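Local coordinates for Zn-dependent hydrolase, glyoxylase (Echinicola vietnamensis, PDB 6T5K), which probably catalyses the zinc-dependent hydrolysis of beta-lactam antibiotics, as a class B metallo-beta-lactamase, at residues T99-D104 with L126-Q131. Residues are numbered along the deposited sequence; the frame is centred on the assembly and turned at random.
With ZN (zinc ion), chain G; ZN (zinc ion), chain H.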
loop_
_atom_site.group_PDB
_atom_site.type_symbol
_atom_site.label_atom_id
_atom_site.label_comp_id
_atom_site.label_asym_id
_atom_site.label_seq_id
_atom_site.Cartn_x
_atom_site.Cartn_y
_atom_site.Cartn_z
ATOM N N THR A 99 -5.492 -1.659 0.051
ATOM C CA THR A 99 -5.029 -2.509 1.142
ATOM C C THR A 99 -5.890 -2.447 2.402
ATOM O O THR A 99 -5.661 -3.251 3.318
ATOM C CB THR A 99 -3.539 -2.282 1.453
ATOM O OG1 THR A 99 -3.297 -0.954 1.893
ATOM C CG2 THR A 99 -2.668 -2.636 0.245
ATOM N N HIS A 100 -6.827 -1.518 2.495
ATOM C CA HIS A 100 -7.950 -1.598 3.431
ATOM C C HIS A 100 -8.991 -0.598 2.953
ATOM O O HIS A 100 -8.822 0.051 1.916
ATOM C CB HIS A 100 -7.596 -1.442 4.926
ATOM C CG HIS A 100 -6.983 -0.131 5.309
ATOM N ND1 HIS A 100 -5.643 0.140 5.149
ATOM C CD2 HIS A 100 -7.511 0.955 5.924
ATOM C CE1 HIS A 100 -5.384 1.361 5.592
ATOM N NE2 HIS A 100 -6.495 1.870 6.079
ATOM N N PHE A 101 -10.083 -0.488 3.692
ATOM C CA PHE A 101 -11.237 0.262 3.188
ATOM C C PHE A 101 -11.152 1.779 3.350
ATOM O O PHE A 101 -12.048 2.476 2.868
ATOM C CB PHE A 101 -12.535 -0.245 3.835
ATOM C CG PHE A 101 -12.763 0.233 5.247
ATOM C CD1 PHE A 101 -12.249 -0.485 6.333
ATOM C CD2 PHE A 101 -13.526 1.375 5.494
ATOM C CE1 PHE A 101 -12.479 -0.060 7.624
ATOM C CE2 PHE A 101 -13.777 1.791 6.808
ATOM C CZ PHE A 101 -13.232 1.082 7.867
ATOM N N HIS A 102 -10.120 2.318 3.995
ATOM C CA HIS A 102 -10.068 3.756 4.237
ATOM C C HIS A 102 -9.719 4.539 2.956
ATOM O O HIS A 102 -9.234 4.000 1.969
ATOM C CB HIS A 102 -9.028 4.079 5.299
ATOM C CG HIS A 102 -9.431 3.721 6.689
ATOM N ND1 HIS A 102 -8.509 3.560 7.705
ATOM C CD2 HIS A 102 -10.648 3.529 7.249
ATOM C CE1 HIS A 102 -9.145 3.284 8.827
ATOM N NE2 HIS A 102 -10.442 3.253 8.577
ATOM N N LEU A 103 -9.915 5.856 3.012
ATOM C CA LEU A 103 -9.766 6.691 1.809
ATOM C C LEU A 103 -8.319 6.848 1.341
ATOM O O LEU A 103 -8.098 7.096 0.147
ATOM C CB LEU A 103 -10.460 8.038 2.025
ATOM C CG LEU A 103 -11.991 7.941 2.077
ATOM C CD1 LEU A 103 -12.543 9.286 2.516
ATOM C CD2 LEU A 103 -12.587 7.560 0.721
ATOM N N ASP A 104 -7.333 6.681 2.217
ATOM C CA ASP A 104 -5.936 6.707 1.777
ATOM C C ASP A 104 -5.497 5.382 1.157
ATOM O O ASP A 104 -4.294 5.167 0.930
ATOM C CB ASP A 104 -4.982 7.137 2.913
ATOM C CG ASP A 104 -5.073 6.266 4.173
ATOM O OD1 ASP A 104 -6.215 5.906 4.568
ATOM O OD2 ASP A 104 -3.986 5.981 4.797
ATOM N N LEU A 126 -14.462 -4.913 0.395
ATOM C CA LEU A 126 -15.564 -4.541 -0.488
ATOM C C LEU A 126 -16.800 -4.150 0.315
ATOM O O LEU A 126 -17.407 -3.101 0.076
ATOM C CB LEU A 126 -15.884 -5.689 -1.430
ATOM C CG LEU A 126 -14.977 -5.763 -2.665
ATOM C CD1 LEU A 126 -13.551 -6.095 -2.313
ATOM C CD2 LEU A 126 -15.538 -6.788 -3.647
ATOM N N SER A 127 -17.183 -4.977 1.288
ATOM C CA SER A 127 -18.390 -4.683 2.061
ATOM C C SER A 127 -18.183 -3.463 2.948
ATOM O O SER A 127 -19.068 -2.609 3.045
ATOM C CB SER A 127 -18.818 -5.895 2.872
ATOM O OG SER A 127 -17.719 -6.480 3.513
ATOM N N LEU A 128 -16.999 -3.323 3.549
ATOM C CA LEU A 128 -16.753 -2.150 4.385
ATOM C C LEU A 128 -16.782 -0.869 3.557
ATOM O O LEU A 128 -17.323 0.148 3.996
ATOM C CB LEU A 128 -15.418 -2.312 5.105
ATOM C CG LEU A 128 -15.469 -3.332 6.219
ATOM C CD1 LEU A 128 -14.088 -3.735 6.627
ATOM C CD2 LEU A 128 -16.225 -2.791 7.450
ATOM N N ALA A 129 -16.204 -0.897 2.361
ATOM C CA ALA A 129 -16.242 0.288 1.506
ATOM C C ALA A 129 -17.682 0.657 1.196
ATOM O O ALA A 129 -18.080 1.825 1.287
ATOM C CB ALA A 129 -15.474 0.011 0.221
ATOM N N SER A 130 -18.485 -0.339 0.836
ATOM C CA SER A 130 -19.875 -0.075 0.516
ATOM C C SER A 130 -20.612 0.503 1.714
ATOM O O SER A 130 -21.365 1.475 1.584
ATOM C CB SER A 130 -20.530 -1.373 0.058
ATOM O OG SER A 130 -21.904 -1.141 -0.172
ATOM N N GLN A 131 -20.400 -0.060 2.896
ATOM C CA GLN A 131 -21.131 0.438 4.044
ATOM C C GLN A 131 -20.740 1.862 4.393
ATOM O O GLN A 131 -21.522 2.578 5.028
ATOM C CB GLN A 131 -20.889 -0.402 5.282
ATOM C CG GLN A 131 -21.300 -1.816 5.248
ATOM C CD GLN A 131 -20.663 -2.560 6.405
ATOM O OE1 GLN A 131 -20.653 -2.066 7.519
ATOM N NE2 GLN A 131 -20.159 -3.782 6.151
HETATM ZN ZN ZN G . -6.495 3.405 7.449
HETATM ZN ZN ZN H . -3.491 5.059 6.835
HETATM O O HOH W 1 -5.613 5.015 6.964
HETATM O O HOH W 2 -3.080 4.928 9.092
#
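F101 lays one face of its ring against L128 of helix 123-131. L128 CB sits over that face, 4.1 Å from the ring centroid and 28° off the normal, a CH-pi contact displaced toward the CG end of the ring: CB to F101 CG is 3.7 Å. The leucine also reaches the ring with one methyl, CD1, which lies 3.7 Å from F101 CD1. F101 points CB at the helix, and with CG between the backbone N and the carbonyl carbon (chi1 77°) the ring stands between L128 on one face and H102 on the other. A129 comes in at the base of the same side chain, its backbone N 4.0 Å from F101 CB, and its methyl also touches L106. No hydrogen bond joins the two segments; the contact is apolar and buried.

F101 is the first spacer residue of the HxHxD zinc-binding motif of the metallo-beta-lactamase fold, in the loop after strand 92-98; helix 123-131 follows the neighbouring parallel strand, 119-122. While the phenylalanine turns to the helix, the residues on either side of it turn to the metal. H100 binds the first zinc through NE2 and H102 through ND1, the latter at 2.0 Å, and H163 adds a third nitrogen. On the H102 side of the F101 ring, H102 CD2 lies 3.5 Å above the plane toward the rim. H102 NE2 is hydrogen-bonded to D196, so metal and carboxylate together fix how the imidazole is turned. Further on, D104 OD2 binds the second zinc at 2.3 Å, alongside C182 and H223. A water bridges the two metals, and it donates a hydrogen bond to D104 OD1 at 2.6 Å.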